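Local atomic coordinates of X-ray repair cross complementing protein 1 variant (Homo sapiens, PDB entry 6WH1), a protein that probably acts as a scaffold that assembles repair complexes at DNA single-strand breaks, this chain being its C-terminal BRCT domain. Residues A[4-9]-A[76-81]; A[72-77]-A[82-87]; A[38-43]-A[58-63]. All coordinates share one frame; numbering follows the deposited sequence.

Contact 1. Residues A[4-9]-A[76-81]; sequences DFFQGK and YSCNEK
F5 and F6 reach from the loop before strand 10-13 onto a single residue of helix 72-81, C78. The meeting is mostly apolar and small, with 116 Å² buried on both sides together.

The first kind of interaction is sulfur-aromatic. SG of C78 lies at the edge of the F6 ring, near its plane, 4.0 Å from CZ of F6. The line from SG to the ring centroid is 76° off the ring normal, so the sulfur meets ring hydrogens and not the pi face. The SG stands beside the backbone N of C78 and anti to its carbonyl carbon (chi1 -86°), which sends it out toward F6.

The second kind is van der Waals packing. CE1 of F5 is 4.2 Å from CB of C78, an apolar pair. Separately, CZ of F5 comes 3.9 Å from the carbonyl O of C78, obliquely to the ring. The two phenylalanines also support each other. CE1 of F5 sits 3.7 Å above the plane of the F6 ring, toward its rim, while F6 CE1 lies in the plane of the F5 ring at its edge.

Two successive turns shape the loop: type I from D4 to Q7 and type II from F6 to K9. Elsewhere in the fold the F5 ring meets F32 and the F6 ring meets F11. The contact packs the N-terminal loop on the last helix of a BRCT domain, largely buried.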
ATOM      1  N   ASP A   4       1.658  11.098   7.657  1.00 73.81           N
ATOM      2  CA  ASP A   4       0.472  10.387   8.119  1.00 78.72           C
ATOM      3  C   ASP A   4      -0.802  11.047   7.619  1.00 71.91           C
ATOM      4  O   ASP A   4      -1.836  11.016   8.289  1.00 72.27           O
ATOM      5  CB  ASP A   4       0.455  10.338   9.642  1.00 90.61           C
ATOM      6  CG  ASP A   4       0.798  11.684  10.256  1.00105.77           C
ATOM      7  OD1 ASP A   4       0.954  12.655   9.482  1.00110.07           O
ATOM      8  OD2 ASP A   4       0.895  11.777  11.499  1.00113.13           O
ATOM      9  N   PHE A   5      -0.768  11.674   6.448  1.00 66.41           N
ATOM     10  CA  PHE A   5      -1.909  12.495   6.060  1.00 65.68           C
ATOM     11  C   PHE A   5      -3.043  11.702   5.419  1.00 63.39           C
ATOM     12  O   PHE A   5      -4.074  12.298   5.096  1.00 65.89           O
ATOM     13  CB  PHE A   5      -1.474  13.625   5.121  1.00 62.91           C
ATOM     14  CG  PHE A   5      -0.581  13.185   4.009  1.00 62.93           C
ATOM     15  CD1 PHE A   5      -1.090  12.483   2.931  1.00 63.27           C
ATOM     16  CD2 PHE A   5       0.766  13.493   4.032  1.00 65.44           C
ATOM     17  CE1 PHE A   5      -0.269  12.087   1.901  1.00 64.56           C
ATOM     18  CE2 PHE A   5       1.591  13.101   3.006  1.00 69.00           C
ATOM     19  CZ  PHE A   5       1.074  12.398   1.937  1.00 66.92           C
ATOM     20  N   PHE A   6      -2.887  10.392   5.228  1.00 57.65           N
ATOM     21  CA  PHE A   6      -3.994   9.530   4.834  1.00 59.18           C
ATOM     22  C   PHE A   6      -4.591   8.778   6.015  1.00 65.67           C
ATOM     23  O   PHE A   6      -5.492   7.958   5.816  1.00 67.22           O
ATOM     24  CB  PHE A   6      -3.543   8.511   3.777  1.00 57.22           C
ATOM     25  CG  PHE A   6      -3.349   9.085   2.401  1.00 56.92           C
ATOM     26  CD1 PHE A   6      -3.782  10.363   2.088  1.00 57.85           C
ATOM     27  CD2 PHE A   6      -2.733   8.331   1.415  1.00 54.95           C
ATOM     28  CE1 PHE A   6      -3.592  10.881   0.814  1.00 56.26           C
ATOM     29  CE2 PHE A   6      -2.543   8.840   0.141  1.00 53.98           C
ATOM     30  CZ  PHE A   6      -2.973  10.116  -0.161  1.00 53.61           C
ATOM     31  N   GLN A   7      -4.104   9.027   7.232  1.00 66.42           N
ATOM     32  CA  GLN A   7      -4.533   8.256   8.394  1.00 60.63           C
ATOM     33  C   GLN A   7      -6.038   8.382   8.599  1.00 55.81           C
ATOM     34  O   GLN A   7      -6.599   9.479   8.523  1.00 57.32           O
ATOM     35  CB  GLN A   7      -3.782   8.724   9.642  1.00 63.05           C
ATOM     36  N   GLY A   8      -6.692   7.248   8.850  1.00 57.07           N
ATOM     37  CA  GLY A   8      -8.130   7.216   9.023  1.00 57.81           C
ATOM     38  C   GLY A   8      -8.938   7.196   7.742  1.00 55.76           C
ATOM     39  O   GLY A   8     -10.170   7.087   7.809  1.00 55.89           O
ATOM     40  N   LYS A   9      -8.294   7.295   6.580  1.00 53.52           N
ATOM     41  CA  LYS A   9      -8.984   7.345   5.297  1.00 52.53           C
ATOM     42  C   LYS A   9      -8.983   5.963   4.659  1.00 51.26           C
ATOM     43  O   LYS A   9      -7.932   5.324   4.546  1.00 51.97           O
ATOM     44  CB  LYS A   9      -8.326   8.362   4.362  1.00 51.15           C
ATOM     45  CG  LYS A   9      -8.492   9.809   4.802  1.00 57.11           C
ATOM     46  CD  LYS A   9      -7.687  10.751   3.919  1.00 60.08           C
ATOM     47  CE  LYS A   9      -8.341  12.123   3.831  1.00 63.74           C
ATOM     48  NZ  LYS A   9      -8.625  12.681   5.178  1.00 67.55           N
ATOM     49  N   TYR A  76      -0.443  10.139  -6.584  1.00 50.87           N
ATOM     50  CA  TYR A  76       0.910  10.437  -7.056  1.00 57.08           C
ATOM     51  C   TYR A  76       1.352  11.827  -6.617  1.00 60.52           C
ATOM     52  O   TYR A  76       2.446  12.002  -6.067  1.00 64.31           O
ATOM     53  CB  TYR A  76       0.989  10.317  -8.577  1.00 64.01           C
ATOM     54  CG  TYR A  76       0.623   8.958  -9.107  1.00 67.71           C
ATOM     55  CD1 TYR A  76       0.980   7.805  -8.420  1.00 68.65           C
ATOM     56  CD2 TYR A  76      -0.084   8.827 -10.293  1.00 69.86           C
ATOM     57  CE1 TYR A  76       0.640   6.561  -8.900  1.00 70.54           C
ATOM     58  CE2 TYR A  76      -0.428   7.587 -10.782  1.00 72.70           C
ATOM     59  CZ  TYR A  76      -0.062   6.457 -10.082  1.00 76.17           C
ATOM     60  OH  TYR A  76      -0.402   5.218 -10.563  1.00 83.45           O
ATOM     61  N   SER A  77       0.510  12.837  -6.852  1.00 59.99           N
ATOM     62  CA  SER A  77       0.883  14.208  -6.517  1.00 66.01           C
ATOM     63  C   SER A  77       0.894  14.441  -5.017  1.00 63.05           C
ATOM     64  O   SER A  77       1.662  15.281  -4.532  1.00 62.81           O
ATOM     65  CB  SER A  77      -0.060  15.198  -7.201  1.00 69.14           C
ATOM     66  OG  SER A  77      -0.367  14.790  -8.520  1.00 70.48           O
ATOM     67  N   CYS A  78       0.048  13.729  -4.270  1.00 56.34           N
ATOM     68  CA  CYS A  78       0.158  13.757  -2.818  1.00 54.77           C
ATOM     69  C   CYS A  78       1.543  13.308  -2.387  1.00 61.37           C
ATOM     70  O   CYS A  78       2.140  13.889  -1.474  1.00 62.61           O
ATOM     71  CB  CYS A  78      -0.913  12.867  -2.188  1.00 47.88           C
ATOM     72  SG  CYS A  78      -2.518  13.646  -1.916  1.00 53.06           S
ATOM     73  N   ASN A  79       2.078  12.286  -3.056  1.00 61.40           N
ATOM     74  CA  ASN A  79       3.442  11.857  -2.758  1.00 61.21           C
ATOM     75  C   ASN A  79       4.463  12.904  -3.194  1.00 69.24           C
ATOM     76  O   ASN A  79       5.447  13.154  -2.486  1.00 70.74           O
ATOM     77  CB  ASN A  79       3.738  10.518  -3.432  1.00 60.62           C
ATOM     78  CG  ASN A  79       5.191  10.108  -3.294  1.00 65.56           C
ATOM     79  OD1 ASN A  79       5.644   9.743  -2.208  1.00 64.30           O
ATOM     80  ND2 ASN A  79       5.934  10.180  -4.394  1.00 67.54           N
ATOM     81  N   GLU A  80       4.246  13.522  -4.355  1.00 72.17           N
ATOM     82  CA  GLU A  80       5.231  14.456  -4.899  1.00 77.50           C
ATOM     83  C   GLU A  80       5.354  15.706  -4.032  1.00 82.02           C
ATOM     84  O   GLU A  80       6.465  16.135  -3.698  1.00 86.32           O
ATOM     85  CB  GLU A  80       4.868  14.829  -6.335  1.00 79.73           C
ATOM     86  CG  GLU A  80       5.008  13.684  -7.319  1.00 86.58           C
ATOM     87  CD  GLU A  80       4.553  14.056  -8.716  1.00 98.52           C
ATOM     88  OE1 GLU A  80       4.452  15.267  -9.009  1.00103.01           O
ATOM     89  OE2 GLU A  80       4.291  13.137  -9.519  1.00101.95           O
ATOM     90  N   LYS A  81       4.223  16.312  -3.670  1.00 81.07           N
ATOM     91  CA  LYS A  81       4.227  17.467  -2.780  1.00 81.24           C
ATOM     92  C   LYS A  81       4.336  17.079  -1.312  1.00 81.65           C
ATOM     93  O   LYS A  81       4.501  17.964  -0.464  1.00 84.36           O
ATOM     94  CB  LYS A  81       2.965  18.306  -3.002  1.00 79.30           C
ATOM     95  CG  LYS A  81       2.833  18.880  -4.409  1.00 81.21           C
ATOM     96  CD  LYS A  81       1.868  20.057  -4.440  1.00 80.24           C
ATOM     97  CE  LYS A  81       1.397  20.368  -5.853  1.00 81.39           C
ATOM     98  NZ  LYS A  81       0.398  21.477  -5.882  1.00 81.18           N
TER

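Contact 2. Residues A[72-77]-A[82-87]; sequences PRWIYS and QKLLPH
W74 meets L85 and H87 as the chain doubles back along helix 72-81. Its indole has the largest share of the buried surface. NE1 of W74 donates a hydrogen bond to the carbonyl O of L85 at 2.7 Å, with an N-H...O angle of 152°. The donor stands above the carbonyl plane, and the oxygen lies near the indole edge, somewhat tilted from the ring plane. This satisfies the N-H of a buried tryptophan.

CG of W74 is anti to the backbone N (chi1 177°), and the ring reaches across to the returning loop. H87 packs over one face. Its CB is 3.6 Å from the centroid of the six-membered ring, a CH-pi contact close to the normal. The imidazole is T-shaped (edge-to-face) to the indole: its edge points at the indole face, with the planes at 70°. CD1 of L84 touches CZ2 of W74 at 3.9 Å.

In this BRCT domain the last helix ends in a Schellman motif, with Q82 at positive phi as the C-prime residue, and the chain then runs back past W74. F46 of the central sheet and Y90 also meet the indole. A leucine in place of W74 would probably leave the L85 carbonyl without its donor and H87 without a flat face to pack on.

L85 has the next largest share. Its CD1 comes 3.2 Å from the carbonyl O of S77 and 4.2 Å from CB of S77. OG of S77 turns back into the helix and bonds to the carbonyl O of R73 at 2.8 Å. The backbone N of S77 reaches that oxygen from the opposite face.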
ATOM      1  N   PRO A  72      -5.794   8.127  -9.890  1.00 52.71           N
ATOM      2  CA  PRO A  72      -4.509   7.809  -9.234  1.00 48.89           C
ATOM      3  C   PRO A  72      -3.528   8.974  -9.191  1.00 47.74           C
ATOM      4  O   PRO A  72      -2.594   8.962  -8.366  1.00 49.92           O
ATOM      5  CB  PRO A  72      -3.963   6.651 -10.081  1.00 49.62           C
ATOM      6  CG  PRO A  72      -5.175   6.029 -10.703  1.00 52.71           C
ATOM      7  CD  PRO A  72      -6.131   7.161 -10.952  1.00 50.65           C
ATOM      8  N   ARG A  73      -3.701   9.979 -10.054  1.00 47.25           N
ATOM      9  CA  ARG A  73      -2.798  11.123 -10.015  1.00 57.44           C
ATOM     10  C   ARG A  73      -2.923  11.889  -8.705  1.00 54.15           C
ATOM     11  O   ARG A  73      -1.964  12.544  -8.284  1.00 59.44           O
ATOM     12  CB  ARG A  73      -3.049  12.054 -11.201  1.00 64.90           C
ATOM     13  CG  ARG A  73      -1.888  13.010 -11.442  1.00 76.69           C
ATOM     14  CD  ARG A  73      -2.228  14.087 -12.450  1.00 90.29           C
ATOM     15  NE  ARG A  73      -1.526  15.337 -12.163  1.00 99.11           N
ATOM     16  CZ  ARG A  73      -1.911  16.524 -12.616  1.00100.35           C
ATOM     17  NH1 ARG A  73      -2.989  16.622 -13.383  1.00 99.17           N
ATOM     18  NH2 ARG A  73      -1.220  17.613 -12.306  1.00101.93           N
ATOM     19  N   TRP A  74      -4.082  11.818  -8.047  1.00 47.08           N
ATOM     20  CA  TRP A  74      -4.202  12.401  -6.715  1.00 47.22           C
ATOM     21  C   TRP A  74      -3.170  11.806  -5.770  1.00 49.63           C
ATOM     22  O   TRP A  74      -2.442  12.534  -5.087  1.00 50.66           O
ATOM     23  CB  TRP A  74      -5.608  12.178  -6.161  1.00 44.56           C
ATOM     24  CG  TRP A  74      -5.791  12.684  -4.757  1.00 44.03           C
ATOM     25  CD1 TRP A  74      -5.308  13.851  -4.238  1.00 45.45           C
ATOM     26  CD2 TRP A  74      -6.505  12.038  -3.692  1.00 45.28           C
ATOM     27  NE1 TRP A  74      -5.680  13.975  -2.921  1.00 47.55           N
ATOM     28  CE2 TRP A  74      -6.417  12.877  -2.561  1.00 47.78           C
ATOM     29  CE3 TRP A  74      -7.215  10.838  -3.586  1.00 44.83           C
ATOM     30  CZ2 TRP A  74      -7.010  12.552  -1.339  1.00 48.01           C
ATOM     31  CZ3 TRP A  74      -7.802  10.516  -2.370  1.00 44.86           C
ATOM     32  CH2 TRP A  74      -7.694  11.371  -1.264  1.00 45.95           C
ATOM     33  N   ILE A  75      -3.102  10.474  -5.715  1.00 48.60           N
ATOM     34  CA  ILE A  75      -2.133   9.800  -4.857  1.00 47.64           C
ATOM     35  C   ILE A  75      -0.713  10.162  -5.273  1.00 54.01           C
ATOM     36  O   ILE A  75       0.146  10.463  -4.427  1.00 57.46           O
ATOM     37  CB  ILE A  75      -2.367   8.279  -4.899  1.00 47.06           C
ATOM     38  CG1 ILE A  75      -3.853   7.953  -4.711  1.00 44.22           C
ATOM     39  CG2 ILE A  75      -1.524   7.578  -3.854  1.00 47.52           C
ATOM     40  CD1 ILE A  75      -4.359   8.177  -3.308  1.00 43.03           C
ATOM     41  N   TYR A  76      -0.443  10.139  -6.584  1.00 50.87           N
ATOM     42  CA  TYR A  76       0.910  10.437  -7.056  1.00 57.08           C
ATOM     43  C   TYR A  76       1.352  11.827  -6.617  1.00 60.52           C
ATOM     44  O   TYR A  76       2.446  12.002  -6.067  1.00 64.31           O
ATOM     45  CB  TYR A  76       0.989  10.317  -8.577  1.00 64.01           C
ATOM     46  CG  TYR A  76       0.623   8.958  -9.107  1.00 67.71           C
ATOM     47  CD1 TYR A  76       0.980   7.805  -8.420  1.00 68.65           C
ATOM     48  CD2 TYR A  76      -0.084   8.827 -10.293  1.00 69.86           C
ATOM     49  CE1 TYR A  76       0.640   6.561  -8.900  1.00 70.54           C
ATOM     50  CE2 TYR A  76      -0.428   7.587 -10.782  1.00 72.70           C
ATOM     51  CZ  TYR A  76      -0.062   6.457 -10.082  1.00 76.17           C
ATOM     52  OH  TYR A  76      -0.402   5.218 -10.563  1.00 83.45           O
ATOM     53  N   SER A  77       0.510  12.837  -6.852  1.00 59.99           N
ATOM     54  CA  SER A  77       0.883  14.208  -6.517  1.00 66.01           C
ATOM     55  C   SER A  77       0.894  14.441  -5.017  1.00 63.05           C
ATOM     56  O   SER A  77       1.662  15.281  -4.532  1.00 62.81           O
ATOM     57  CB  SER A  77      -0.060  15.198  -7.201  1.00 69.14           C
ATOM     58  OG  SER A  77      -0.367  14.790  -8.520  1.00 70.48           O
ATOM     59  N   GLN A  82       4.256  15.782  -0.999  1.00 79.72           N
ATOM     60  CA  GLN A  82       4.365  15.266   0.365  1.00 84.22           C
ATOM     61  C   GLN A  82       3.287  15.847   1.269  1.00 89.62           C
ATOM     62  O   GLN A  82       3.464  15.977   2.483  1.00 96.06           O
ATOM     63  CB  GLN A  82       5.760  15.507   0.937  1.00 85.91           C
ATOM     64  CG  GLN A  82       6.743  14.434   0.507  1.00 84.31           C
ATOM     65  CD  GLN A  82       6.444  13.091   1.144  1.00 82.20           C
ATOM     66  OE1 GLN A  82       6.457  12.960   2.367  1.00 83.66           O
ATOM     67  NE2 GLN A  82       6.165  12.088   0.319  1.00 81.16           N
ATOM     68  N   LYS A  83       2.140  16.152   0.680  1.00 88.23           N
ATOM     69  CA  LYS A  83       1.058  16.784   1.400  1.00 87.67           C
ATOM     70  C   LYS A  83      -0.252  16.111   1.024  1.00 77.39           C
ATOM     71  O   LYS A  83      -0.329  15.365   0.048  1.00 74.98           O
ATOM     72  CB  LYS A  83       1.011  18.258   1.063  1.00 97.54           C
ATOM     73  CG  LYS A  83       1.131  19.080   2.259  1.00105.72           C
ATOM     74  CD  LYS A  83       0.573  20.399   1.952  1.00111.46           C
ATOM     75  CE  LYS A  83      -0.945  20.403   1.906  1.00112.70           C
ATOM     76  NZ  LYS A  83      -1.284  21.825   1.790  1.00117.70           N
ATOM     77  N   LEU A  84      -1.297  16.387   1.800  1.00 70.30           N
ATOM     78  CA  LEU A  84      -2.645  15.960   1.432  1.00 64.56           C
ATOM     79  C   LEU A  84      -3.239  17.019   0.515  1.00 67.38           C
ATOM     80  O   LEU A  84      -3.677  18.081   0.966  1.00 72.05           O
ATOM     81  CB  LEU A  84      -3.518  15.753   2.665  1.00 62.55           C
ATOM     82  CG  LEU A  84      -4.986  15.424   2.353  1.00 56.15           C
ATOM     83  CD1 LEU A  84      -5.115  14.048   1.705  1.00 56.96           C
ATOM     84  CD2 LEU A  84      -5.860  15.525   3.600  1.00 49.09           C
ATOM     85  N   LEU A  85      -3.251  16.743  -0.774  1.00 64.42           N
ATOM     86  CA  LEU A  85      -3.841  17.707  -1.687  1.00 62.37           C
ATOM     87  C   LEU A  85      -5.333  17.441  -1.840  1.00 57.08           C
ATOM     88  O   LEU A  85      -5.806  16.326  -1.589  1.00 54.17           O
ATOM     89  CB  LEU A  85      -3.131  17.644  -3.038  1.00 64.40           C
ATOM     90  CG  LEU A  85      -1.704  18.207  -3.036  1.00 74.45           C
ATOM     91  CD1 LEU A  85      -0.736  17.192  -3.588  1.00 76.73           C
ATOM     92  CD2 LEU A  85      -1.622  19.478  -3.855  1.00 76.91           C
ATOM     93  N   PRO A  86      -6.118  18.450  -2.220  1.00 56.35           N
ATOM     94  CA  PRO A  86      -7.571  18.248  -2.338  1.00 51.89           C
ATOM     95  C   PRO A  86      -7.904  17.311  -3.492  1.00 49.26           C
ATOM     96  O   PRO A  86      -7.631  17.609  -4.660  1.00 49.80           O
ATOM     97  CB  PRO A  86      -8.113  19.664  -2.575  1.00 53.79           C
ATOM     98  CG  PRO A  86      -6.957  20.437  -3.104  1.00 57.87           C
ATOM     99  CD  PRO A  86      -5.737  19.853  -2.461  1.00 58.94           C
ATOM    100  N   HIS A  87      -8.516  16.174  -3.148  1.00 45.72           N
ATOM    101  CA  HIS A  87      -8.910  15.179  -4.138  1.00 47.42           C
ATOM    102  C   HIS A  87      -9.814  15.749  -5.219  1.00 48.53           C
ATOM    103  O   HIS A  87      -9.863  15.187  -6.318  1.00 47.17           O
ATOM    104  CB  HIS A  87      -9.628  14.018  -3.457  1.00 52.16           C
ATOM    105  CG  HIS A  87     -10.930  14.405  -2.831  1.00 54.71           C
ATOM    106  ND1 HIS A  87     -12.100  14.508  -3.552  1.00 56.44           N
ATOM    107  CD2 HIS A  87     -11.243  14.730  -1.555  1.00 55.58           C
ATOM    108  CE1 HIS A  87     -13.080  14.874  -2.746  1.00 56.48           C
ATOM    109  NE2 HIS A  87     -12.587  15.015  -1.528  1.00 57.87           N
TER

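Contact 3. Residues A[38-43]-A[58-63]; sequences DYMSDR and EEALMD
The carboxylates of D42 and D63 meet with their planes 71° apart. In each, OD2 makes the closest approach, at 3.6 Å from OD2 of D42 to OD2 of D63. The contact lies on the surface of the BRCT domain, between the loop leading to strand 46-48 and helix 55-63. Within the loop, one face of the R43 guanidinium takes OG of S41, 3.0 Å above the plane and toward its rim. That pair has a poor angle for a hydrogen bond. NH1 of R43 makes a salt bridge to E37.

An ST turn shapes the loop: the backbone N of R43 donates to OG of S41 at 3.0 Å. In D42, inside that turn, the bond from CA to CB points toward the helix. Two like charges so close would probably repel, unless a proton or solvent eases the pair. OD2 of D63 also lies 3.7 Å from CB of D42.

The apolar part is a single touch. M40 bends at chi2 (53°), which brings its end round to the helix. L67 packs against both M40 and A60. The methyl CE of M40 ends 4.0 Å from CB of A60.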
ATOM      1  N   ASP A  38     -10.054  -4.638   0.954  1.00 47.14           N
ATOM      2  CA  ASP A  38     -10.139  -5.710  -0.029  1.00 48.08           C
ATOM      3  C   ASP A  38     -11.414  -5.605  -0.849  1.00 45.92           C
ATOM      4  O   ASP A  38     -11.460  -6.078  -1.991  1.00 50.14           O
ATOM      5  CB  ASP A  38     -10.077  -7.070   0.663  1.00 58.52           C
ATOM      6  CG  ASP A  38      -8.794  -7.274   1.439  1.00 66.88           C
ATOM      7  OD1 ASP A  38      -7.728  -6.851   0.945  1.00 68.63           O
ATOM      8  OD2 ASP A  38      -8.853  -7.855   2.544  1.00 70.37           O
ATOM      9  N   TYR A  39     -12.454  -4.994  -0.288  1.00 38.81           N
ATOM     10  CA  TYR A  39     -13.748  -4.931  -0.942  1.00 44.04           C
ATOM     11  C   TYR A  39     -14.336  -3.537  -0.801  1.00 47.30           C
ATOM     12  O   TYR A  39     -14.003  -2.779   0.116  1.00 43.58           O
ATOM     13  CB  TYR A  39     -14.738  -5.941  -0.359  1.00 48.78           C
ATOM     14  CG  TYR A  39     -14.191  -7.326  -0.123  1.00 56.96           C
ATOM     15  CD1 TYR A  39     -13.583  -7.657   1.083  1.00 58.30           C
ATOM     16  CD2 TYR A  39     -14.307  -8.313  -1.094  1.00 62.16           C
ATOM     17  CE1 TYR A  39     -13.094  -8.929   1.308  1.00 62.79           C
ATOM     18  CE2 TYR A  39     -13.819  -9.588  -0.878  1.00 64.50           C
ATOM     19  CZ  TYR A  39     -13.215  -9.891   0.324  1.00 64.87           C
ATOM     20  OH  TYR A  39     -12.730 -11.161   0.543  1.00 67.71           O
ATOM     21  N   MET A  40     -15.228  -3.217  -1.729  1.00 49.67           N
ATOM     22  CA  MET A  40     -16.050  -2.028  -1.608  1.00 48.16           C
ATOM     23  C   MET A  40     -17.066  -2.207  -0.483  1.00 51.54           C
ATOM     24  O   MET A  40     -17.566  -3.308  -0.237  1.00 55.36           O
ATOM     25  CB  MET A  40     -16.763  -1.750  -2.932  1.00 45.76           C
ATOM     26  CG  MET A  40     -17.489  -0.423  -2.973  1.00 53.19           C
ATOM     27  SD  MET A  40     -16.389   0.925  -2.510  1.00 51.88           S
ATOM     28  CE  MET A  40     -17.577   2.253  -2.313  1.00 49.40           C
ATOM     29  N   SER A  41     -17.353  -1.112   0.215  1.00 41.54           N
ATOM     30  CA  SER A  41     -18.392  -1.091   1.236  1.00 44.97           C
ATOM     31  C   SER A  41     -18.715   0.364   1.532  1.00 46.07           C
ATOM     32  O   SER A  41     -18.050   1.278   1.038  1.00 45.66           O
ATOM     33  CB  SER A  41     -17.959  -1.827   2.512  1.00 42.13           C
ATOM     34  OG  SER A  41     -17.086  -1.024   3.296  1.00 43.87           O
ATOM     35  N   ASP A  42     -19.744   0.573   2.353  1.00 47.70           N
ATOM     36  CA  ASP A  42     -20.054   1.940   2.755  1.00 50.88           C
ATOM     37  C   ASP A  42     -19.038   2.508   3.737  1.00 53.58           C
ATOM     38  O   ASP A  42     -19.168   3.672   4.125  1.00 57.76           O
ATOM     39  CB  ASP A  42     -21.463   2.020   3.348  1.00 61.05           C
ATOM     40  CG  ASP A  42     -21.689   1.022   4.466  1.00 71.07           C
ATOM     41  OD1 ASP A  42     -20.905   1.012   5.438  1.00 73.38           O
ATOM     42  OD2 ASP A  42     -22.665   0.250   4.371  1.00 78.34           O
ATOM     43  N   ARG A  43     -18.044   1.721   4.149  1.00 55.27           N
ATOM     44  CA  ARG A  43     -16.927   2.223   4.933  1.00 54.48           C
ATOM     45  C   ARG A  43     -15.811   2.793   4.068  1.00 53.18           C
ATOM     46  O   ARG A  43     -14.910   3.452   4.602  1.00 55.81           O
ATOM     47  CB  ARG A  43     -16.366   1.110   5.826  1.00 59.29           C
ATOM     48  CG  ARG A  43     -17.392   0.496   6.762  1.00 67.47           C
ATOM     49  CD  ARG A  43     -16.815  -0.689   7.523  1.00 75.59           C
ATOM     50  NE  ARG A  43     -17.216  -1.966   6.938  1.00 82.25           N
ATOM     51  CZ  ARG A  43     -16.522  -2.615   6.008  1.00 81.38           C
ATOM     52  NH1 ARG A  43     -15.384  -2.109   5.553  1.00 80.67           N
ATOM     53  NH2 ARG A  43     -16.966  -3.772   5.533  1.00 81.06           N
ATOM     54  N   GLU A  58     -22.893   5.345  -9.009  1.00 53.02           N
ATOM     55  CA  GLU A  58     -24.095   5.960  -8.459  1.00 55.46           C
ATOM     56  C   GLU A  58     -24.736   5.068  -7.402  1.00 57.96           C
ATOM     57  O   GLU A  58     -25.250   5.561  -6.386  1.00 60.48           O
ATOM     58  CB  GLU A  58     -25.078   6.260  -9.593  1.00 55.51           C
ATOM     59  CG  GLU A  58     -26.329   6.988  -9.157  1.00 64.02           C
ATOM     60  CD  GLU A  58     -27.179   7.444 -10.324  1.00 67.35           C
ATOM     61  OE1 GLU A  58     -26.690   7.403 -11.473  1.00 68.74           O
ATOM     62  OE2 GLU A  58     -28.336   7.848 -10.086  1.00 69.70           O
ATOM     63  N   GLU A  59     -24.712   3.751  -7.626  1.00 57.26           N
ATOM     64  CA  GLU A  59     -25.264   2.828  -6.637  1.00 63.67           C
ATOM     65  C   GLU A  59     -24.489   2.898  -5.324  1.00 55.70           C
ATOM     66  O   GLU A  59     -25.083   2.855  -4.241  1.00 54.88           O
ATOM     67  CB  GLU A  59     -25.264   1.402  -7.185  1.00 75.77           C
ATOM     68  CG  GLU A  59     -26.416   1.103  -8.129  1.00 92.44           C
ATOM     69  CD  GLU A  59     -27.746   1.628  -7.617  1.00105.55           C
ATOM     70  OE1 GLU A  59     -28.360   2.468  -8.312  1.00108.62           O
ATOM     71  OE2 GLU A  59     -28.176   1.201  -6.524  1.00109.98           O
ATOM     72  N   ALA A  60     -23.159   2.999  -5.400  1.00 50.82           N
ATOM     73  CA  ALA A  60     -22.361   3.154  -4.188  1.00 51.88           C
ATOM     74  C   ALA A  60     -22.596   4.509  -3.530  1.00 53.72           C
ATOM     75  O   ALA A  60     -22.529   4.620  -2.299  1.00 54.05           O
ATOM     76  CB  ALA A  60     -20.879   2.967  -4.512  1.00 48.87           C
ATOM     77  N   LEU A  61     -22.869   5.544  -4.331  1.00 50.54           N
ATOM     78  CA  LEU A  61     -23.172   6.858  -3.770  1.00 54.89           C
ATOM     79  C   LEU A  61     -24.459   6.827  -2.957  1.00 59.22           C
ATOM     80  O   LEU A  61     -24.517   7.364  -1.844  1.00 59.48           O
ATOM     81  CB  LEU A  61     -23.283   7.893  -4.887  1.00 54.33           C
ATOM     82  CG  LEU A  61     -22.039   8.735  -5.133  1.00 56.10           C
ATOM     83  CD1 LEU A  61     -22.181   9.509  -6.433  1.00 57.16           C
ATOM     84  CD2 LEU A  61     -21.801   9.666  -3.958  1.00 54.93           C
ATOM     85  N   MET A  62     -25.509   6.208  -3.504  1.00 61.83           N
ATOM     86  CA  MET A  62     -26.789   6.173  -2.799  1.00 70.77           C
ATOM     87  C   MET A  62     -26.695   5.453  -1.457  1.00 70.60           C
ATOM     88  O   MET A  62     -27.568   5.639  -0.604  1.00 67.87           O
ATOM     89  CB  MET A  62     -27.861   5.520  -3.674  1.00 81.84           C
ATOM     90  CG  MET A  62     -28.285   6.365  -4.872  1.00 90.36           C
ATOM     91  SD  MET A  62     -27.999   8.137  -4.644  1.00 92.86           S
ATOM     92  CE  MET A  62     -28.768   8.806  -6.118  1.00 92.79           C
ATOM     93  N   ASP A  63     -25.654   4.643  -1.248  1.00 71.29           N
ATOM     94  CA  ASP A  63     -25.439   3.949   0.015  1.00 73.79           C
ATOM     95  C   ASP A  63     -24.340   4.572   0.867  1.00 69.91           C
ATOM     96  O   ASP A  63     -24.219   4.215   2.044  1.00 69.99           O
ATOM     97  CB  ASP A  63     -25.115   2.469  -0.244  1.00 78.29           C
ATOM     98  CG  ASP A  63     -25.140   1.634   1.022  1.00 84.75           C
ATOM     99  OD1 ASP A  63     -26.040   1.848   1.862  1.00 89.49           O
ATOM    100  OD2 ASP A  63     -24.252   0.770   1.184  1.00 86.72           O
TER

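Contacts 1 and 2 form one continuous region, with centres 6 Å apart. Both use helix 72-81 and share Y76 and S77. C78 O probably accepts a hydrogen bond from K83 N at 3.1 Å, so the residue that meets F5 and F6 also takes part in the helix end before the returning loop. F6 CE1 touches L84 CD1 at 3.6 Å and ties the N-terminal loop to that return. Contact 3 stands on the opposite side of the chain's centre, about 22 Å from each of the others between centres. Along the chain it is nested inside the loop closed by contact 1 and closes before contact 2 opens.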